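Local atomic coordinates of putative hydrolase (Chloroflexus aurantiacus J-10-fl, PDB entry 3CMN), a protein that is of unproven function but is probably a hydrolase of the zincin-like metallopeptidase family, with a largely helical fold. Residues A26-L30 against S31-Q35; E193-P196 against W197-T200; V271-A274 against V275-L279. All coordinates share one frame; numbering follows the deposited sequence.

Contact 1: residues A26-L30 against S31-Q35; sequences AALRL and SQWEQ
Ala-27 takes the regular helical bond from Ser-31, N to O 3.0 Å, so the backbone at the end of helix 20-31 is still conventionally paired here. One residue on, the pattern passes to a side chain. Leu-28 O receives the hydroxyl OG of Ser-31 at 2.8 Å, and the donor arrives from above the carbonyl plane, 44° out of it. The torsion of Ser-31 (chi1 74°) sets OG between its own backbone N and carbonyl carbon, which folds the hydroxyl back over the preceding turn. The same OG accepts a weak bond from Trp-33 N, so one hydroxyl joins the final helical turn to the short 3-10 segment 33-35. With an alanine in place of Ser-31, Leu-28 O and Trp-33 N would probably lose the hydroxyl they share, leaving the turn between them freer to shift.

Leu-28 O also lies in plane at the edge of the Trp-33 indole, 3.3 Å from CD1. CG of Glu-34 sits 3.5 Å above the centre of one indole face. Arg-29 O accepts a weak bond from Gln-32 N; Gln-32, the first residue to leave the helix, has positive phi. Arg-29 NH1 is 4.1 Å from Glu-34 OE2, too far for a salt bridge, though the opposite charges probably still attract weakly.

This is a helix C-terminus closed by a positive-phi residue and a serine hydroxyl folded back on a carbonyl. Around it, Ala-27, Leu-28 and Ser-31 rest on Leu-83 of helix 79-92, while Ala-27 meets Leu-131 and Ser-31 meets Ala-135 of helix 120-135.

Contact 2: residues E193-P196 against W197-T200; sequences EAYP and WVRT
The tight turn linking helix 174-193 to helix 197-210 is drawn together by a salt bridge between Glu-193 and Arg-199 and by a backbone bond to Tyr-195 O. Arg-199 NH1 donates to Glu-193 OE2 at 3.2 Å, reaching that oxygen on its anti side, with carboxylate and guanidinium planes 77° apart. One N-H, rather than a flat two-pronged pairing, therefore carries the bridge, and Glu-193 CG touches NH1 as well. The arginine spans the gap on an extended chain from CG to NE, and Ser-148 O accepts its NE, which helps to fix how the guanidinium is turned.

Val-198 N donates to Tyr-195 O at 3.1 Å, coming from above the carbonyl plane. Arg-199 N does not bond that carbonyl directly: it donates to water 1 at 3.2 Å, and the water lies 2.8 Å from Tyr-195 O and may link the two. Thr-200 OG1 gives Pro-196 O only a weak bond.

Apolar contacts accompany these bonds. Tyr-195 CB meets Val-198 CG2 at 3.7 Å and makes an off-centre CH-pi contact with the five-membered ring of Trp-197, whose centroid is 4.3 Å away. Val-198 CG2 in turn lies against one indole face, toward the rim. Trp-340 secures both aromatics from outside: its O accepts Trp-197 NE1, and its ring stacks with that of Tyr-195.

The result is a helix-to-helix turn with a proline close to the start of helix 197-210, where a missing N-H is readily tolerated, following in the chain the helix that carries the putative HExxH zinc-binding motif.

Contact 3: residues V271-A274 against V275-L279; sequences VMNA and VGRRL
Val-271 and Val-275, one helical turn apart on helix 248-279, lie side by side and point the same way, CG1 of the first touching CG2 of the second at 3.9 Å. Each valine has CG1 anti to its backbone N (chi1 near -176°), which leaves CG2 of Val-275 beside its own N and within 3.4 Å of Val-271 O. That same carbonyl accepts Val-275 N at 2.9 Å, so backbone bond and apolar contact reinforce one another. Residues 272-274 form a wider pi-type turn within this helix. Gly-276 N donates to Met-272 O; a CB on the glycine would run into that oxygen, so the lack of a side chain suits the close approach.

On another side of the helix, Asn-273 and Arg-277 run alongside each other. Asn-273 OD1 sits 3.6 Å above the guanidinium plane, over one face and offset toward its rim, with the amide turned 60° from it. This is a polar contact over a flat face rather than an in-plane bond, although the oxygen's partial negative charge probably suits the cation beneath. Phe-283 touches both side chains.

Farther out, Tyr-62 and Leu-58 of helix 41-63 pack on the valines, Tyr-62 on Val-271 and Leu-58 on Val-275. Met-272 turns to Trp-180 and Leu-183 of helix 174-193 and touches the putative HExxH motif, so this helix backs the probable metal-site helix. The Asn-273 amide that lies over Arg-277 is itself positioned from one turn earlier, its ND2 giving a weak hydrogen bond to Asn-269 O.

From the N terminus, contact 1 comes first, where helix 20-31 gives way to the loop leading to helix 41-63. Contact 2 follows at the turn between helices 174-193 and 197-210, and contact 3 lies on helix 248-279. Each joins adjoining residues, and the three run in series, with no nesting or crossing. Contacts 1 and 2 stand on opposite sides of the chain's centre, their own centres 34 Å apart. Contacts 2 and 3 come within about 8 Å at their nearest atoms without touching. Helix 174-193 relates those two: contact 2 shapes its exit, whereas contact 3 packs against its flank.

Contact 1: residues A26-L30 against S31-Q35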
# COMPACT_ATOMS: atom_id res chain seq x y z
N ALA A 26 -21.10 -0.79 12.58
CA ALA A 26 -21.02 -2.02 11.80
C ALA A 26 -19.57 -2.47 11.67
O ALA A 26 -19.27 -3.66 11.77
CB ALA A 26 -21.63 -1.80 10.41
N ALA A 27 -18.67 -1.52 11.43
CA ALA A 27 -17.25 -1.81 11.29
C ALA A 27 -16.67 -2.32 12.59
O ALA A 27 -15.97 -3.33 12.61
CB ALA A 27 -16.49 -0.55 10.85
N LEU A 28 -16.95 -1.61 13.68
CA LEU A 28 -16.46 -2.00 15.00
C LEU A 28 -16.87 -3.41 15.39
O LEU A 28 -16.08 -4.17 15.95
CB LEU A 28 -16.97 -1.02 16.06
CG LEU A 28 -16.24 0.33 16.04
CD1 LEU A 28 -16.97 1.33 16.95
CD2 LEU A 28 -14.81 0.12 16.53
N ARG A 29 -18.11 -3.78 15.06
CA ARG A 29 -18.62 -5.09 15.40
C ARG A 29 -18.12 -6.21 14.52
O ARG A 29 -17.79 -7.28 15.02
CB ARG A 29 -20.15 -5.05 15.42
CG ARG A 29 -20.62 -4.09 16.47
CD ARG A 29 -21.90 -4.50 17.14
NE ARG A 29 -21.93 -5.89 17.61
CZ ARG A 29 -21.03 -6.45 18.41
NH1 ARG A 29 -19.98 -5.77 18.86
NH2 ARG A 29 -21.21 -7.71 18.79
N LEU A 30 -18.04 -5.99 13.22
CA LEU A 30 -17.55 -7.03 12.33
C LEU A 30 -16.04 -7.23 12.50
O LEU A 30 -15.52 -8.31 12.23
CB LEU A 30 -17.89 -6.66 10.88
CG LEU A 30 -18.16 -7.84 9.93
CD1 LEU A 30 -18.96 -7.36 8.74
CD2 LEU A 30 -16.85 -8.47 9.49
N SER A 31 -15.34 -6.20 12.97
CA SER A 31 -13.89 -6.33 13.17
C SER A 31 -13.55 -7.31 14.30
O SER A 31 -12.46 -7.87 14.32
CB SER A 31 -13.27 -4.96 13.48
OG SER A 31 -13.59 -4.54 14.79
N GLN A 32 -14.49 -7.51 15.23
CA GLN A 32 -14.30 -8.41 16.36
C GLN A 32 -13.02 -8.03 17.10
O GLN A 32 -12.23 -8.89 17.48
CB GLN A 32 -14.22 -9.87 15.88
CG GLN A 32 -15.37 -10.26 14.97
CD GLN A 32 -15.33 -11.72 14.52
OE1 GLN A 32 -14.27 -12.34 14.47
NE2 GLN A 32 -16.49 -12.26 14.18
N TRP A 33 -12.83 -6.73 17.30
CA TRP A 33 -11.61 -6.26 17.94
C TRP A 33 -11.38 -6.83 19.33
O TRP A 33 -10.23 -7.08 19.70
CB TRP A 33 -11.59 -4.73 18.00
CG TRP A 33 -12.68 -4.12 18.81
CD1 TRP A 33 -13.93 -3.76 18.38
CD2 TRP A 33 -12.64 -3.80 20.21
NE1 TRP A 33 -14.66 -3.23 19.42
CE2 TRP A 33 -13.89 -3.25 20.56
CE3 TRP A 33 -11.65 -3.93 21.21
CZ2 TRP A 33 -14.19 -2.82 21.87
CZ3 TRP A 33 -11.95 -3.51 22.51
CH2 TRP A 33 -13.21 -2.96 22.82
N GLU A 34 -12.46 -7.06 20.08
CA GLU A 34 -12.33 -7.59 21.44
C GLU A 34 -11.63 -8.94 21.50
O GLU A 34 -10.98 -9.26 22.49
CB GLU A 34 -13.70 -7.70 22.11
CG GLU A 34 -14.54 -6.43 22.08
CD GLU A 34 -15.42 -6.33 20.84
OE1 GLU A 34 -15.12 -7.01 19.84
OE2 GLU A 34 -16.40 -5.57 20.86
N GLN A 35 -11.75 -9.73 20.44
CA GLN A 35 -11.14 -11.06 20.41
C GLN A 35 -9.68 -11.05 20.01
O GLN A 35 -9.01 -12.08 20.06
CB GLN A 35 -11.88 -11.98 19.45
CG GLN A 35 -13.26 -12.41 19.92
CD GLN A 35 -13.76 -13.64 19.17
OE1 GLN A 35 -13.39 -14.78 19.49
NE2 GLN A 35 -14.59 -13.41 18.15

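Contact 2: residues E193-P196 against W197-T200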
# COMPACT_ATOMS: atom_id res chain seq x y z
N GLU A 193 6.45 9.11 -0.16
CA GLU A 193 6.89 10.38 0.39
C GLU A 193 8.26 10.90 -0.01
O GLU A 193 8.51 12.10 0.08
CB GLU A 193 6.80 10.31 1.92
CG GLU A 193 5.42 9.87 2.41
CD GLU A 193 5.40 9.44 3.87
OE1 GLU A 193 6.22 8.57 4.23
OE2 GLU A 193 4.58 9.96 4.65
N ALA A 194 9.15 10.03 -0.47
CA ALA A 194 10.49 10.48 -0.86
C ALA A 194 10.46 11.29 -2.17
O ALA A 194 11.38 12.05 -2.44
CB ALA A 194 11.43 9.27 -0.99
N TYR A 195 9.42 11.10 -2.97
CA TYR A 195 9.25 11.83 -4.22
C TYR A 195 7.96 12.61 -4.03
O TYR A 195 6.88 12.06 -4.13
CB TYR A 195 9.11 10.84 -5.38
CG TYR A 195 10.10 9.70 -5.27
CD1 TYR A 195 9.69 8.45 -4.80
CD2 TYR A 195 11.45 9.88 -5.55
CE1 TYR A 195 10.61 7.42 -4.59
CE2 TYR A 195 12.38 8.86 -5.35
CZ TYR A 195 11.95 7.63 -4.87
OH TYR A 195 12.85 6.60 -4.64
N PRO A 196 8.07 13.91 -3.74
CA PRO A 196 6.90 14.78 -3.51
C PRO A 196 5.78 14.75 -4.54
O PRO A 196 4.61 14.93 -4.19
CB PRO A 196 7.53 16.16 -3.37
CG PRO A 196 8.86 15.85 -2.75
CD PRO A 196 9.32 14.67 -3.58
N TRP A 197 6.11 14.54 -5.81
CA TRP A 197 5.06 14.51 -6.83
C TRP A 197 4.10 13.31 -6.78
O TRP A 197 2.98 13.39 -7.29
CB TRP A 197 5.67 14.56 -8.23
CG TRP A 197 6.57 13.40 -8.56
CD1 TRP A 197 7.93 13.39 -8.49
CD2 TRP A 197 6.18 12.13 -9.11
NE1 TRP A 197 8.42 12.19 -8.97
CE2 TRP A 197 7.37 11.40 -9.35
CE3 TRP A 197 4.95 11.53 -9.41
CZ2 TRP A 197 7.36 10.11 -9.89
CZ3 TRP A 197 4.94 10.25 -9.94
CH2 TRP A 197 6.15 9.56 -10.18
N VAL A 198 4.51 12.22 -6.16
CA VAL A 198 3.67 11.04 -6.15
C VAL A 198 2.25 11.24 -5.62
O VAL A 198 1.29 10.87 -6.28
CB VAL A 198 4.36 9.85 -5.44
CG1 VAL A 198 3.49 8.59 -5.55
CG2 VAL A 198 5.71 9.58 -6.10
N ARG A 199 2.10 11.83 -4.43
CA ARG A 199 0.77 12.05 -3.88
C ARG A 199 0.02 13.14 -4.63
O ARG A 199 -1.20 13.07 -4.79
CB ARG A 199 0.86 12.37 -2.38
CG ARG A 199 0.85 11.11 -1.51
CD ARG A 199 1.22 11.37 -0.05
NE ARG A 199 1.17 10.13 0.73
CZ ARG A 199 1.77 9.96 1.91
NH1 ARG A 199 2.46 10.95 2.45
NH2 ARG A 199 1.68 8.80 2.53
N THR A 200 0.74 14.15 -5.12
CA THR A 200 0.12 15.23 -5.88
C THR A 200 -0.47 14.60 -7.13
O THR A 200 -1.64 14.83 -7.47
CB THR A 200 1.16 16.28 -6.30
OG1 THR A 200 1.81 16.80 -5.13
CG2 THR A 200 0.49 17.44 -7.07
O HOH W 1 4.61 12.40 -2.53

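Contact 3: residues V271-A274 against V275-L279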
# COMPACT_ATOMS: atom_id res chain seq x y z
N VAL A 271 12.98 -3.71 -4.07
CA VAL A 271 13.80 -3.22 -2.98
C VAL A 271 13.81 -4.28 -1.87
O VAL A 271 14.78 -4.43 -1.15
CB VAL A 271 13.26 -1.87 -2.43
CG1 VAL A 271 14.18 -1.33 -1.36
CG2 VAL A 271 13.13 -0.87 -3.57
N MET A 272 12.70 -5.02 -1.75
CA MET A 272 12.60 -6.07 -0.75
C MET A 272 13.66 -7.14 -1.00
O MET A 272 14.39 -7.54 -0.09
CB MET A 272 11.20 -6.70 -0.79
CG MET A 272 10.13 -5.89 -0.05
SD MET A 272 10.68 -5.45 1.61
CE MET A 272 10.86 -7.13 2.36
N ASN A 273 13.74 -7.60 -2.25
CA ASN A 273 14.71 -8.61 -2.65
C ASN A 273 16.16 -8.17 -2.41
O ASN A 273 17.00 -8.98 -2.02
CB ASN A 273 14.54 -8.93 -4.13
CG ASN A 273 13.37 -9.83 -4.39
OD1 ASN A 273 13.42 -11.03 -4.11
ND2 ASN A 273 12.30 -9.27 -4.93
N ALA A 274 16.44 -6.90 -2.65
CA ALA A 274 17.79 -6.37 -2.50
C ALA A 274 18.20 -5.98 -1.08
O ALA A 274 19.38 -6.03 -0.74
CB ALA A 274 17.98 -5.18 -3.43
N VAL A 275 17.24 -5.58 -0.25
CA VAL A 275 17.58 -5.18 1.12
C VAL A 275 17.15 -6.24 2.14
O VAL A 275 17.85 -6.48 3.12
CB VAL A 275 16.91 -3.83 1.50
CG1 VAL A 275 17.33 -3.40 2.91
CG2 VAL A 275 17.29 -2.76 0.50
N GLY A 276 16.01 -6.87 1.88
CA GLY A 276 15.50 -7.87 2.80
C GLY A 276 16.24 -9.20 2.76
O GLY A 276 16.37 -9.86 3.80
N ARG A 277 16.70 -9.59 1.58
CA ARG A 277 17.42 -10.85 1.45
C ARG A 277 18.67 -10.93 2.31
O ARG A 277 18.90 -11.93 2.99
CB ARG A 277 17.79 -11.08 -0.01
CG ARG A 277 16.90 -12.10 -0.67
CD ARG A 277 17.11 -12.16 -2.16
NE ARG A 277 16.43 -13.33 -2.68
CZ ARG A 277 16.17 -13.52 -3.97
NH1 ARG A 277 16.53 -12.61 -4.87
NH2 ARG A 277 15.55 -14.63 -4.35
N ARG A 278 19.47 -9.88 2.29
CA ARG A 278 20.68 -9.86 3.09
C ARG A 278 20.40 -9.93 4.59
O ARG A 278 21.26 -10.36 5.37
CB ARG A 278 21.51 -8.61 2.78
CG ARG A 278 20.73 -7.42 2.21
CD ARG A 278 20.72 -6.20 3.14
NE ARG A 278 21.98 -5.99 3.87
CZ ARG A 278 23.19 -6.03 3.33
NH1 ARG A 278 23.34 -6.29 2.03
NH2 ARG A 278 24.26 -5.81 4.08
N LEU A 279 19.20 -9.54 5.01
CA LEU A 279 18.89 -9.55 6.43
C LEU A 279 17.87 -10.57 6.93
O LEU A 279 17.68 -10.69 8.13
CB LEU A 279 18.46 -8.16 6.89
CG LEU A 279 19.53 -7.07 6.86
CD1 LEU A 279 19.01 -5.83 7.58
CD2 LEU A 279 20.79 -7.57 7.53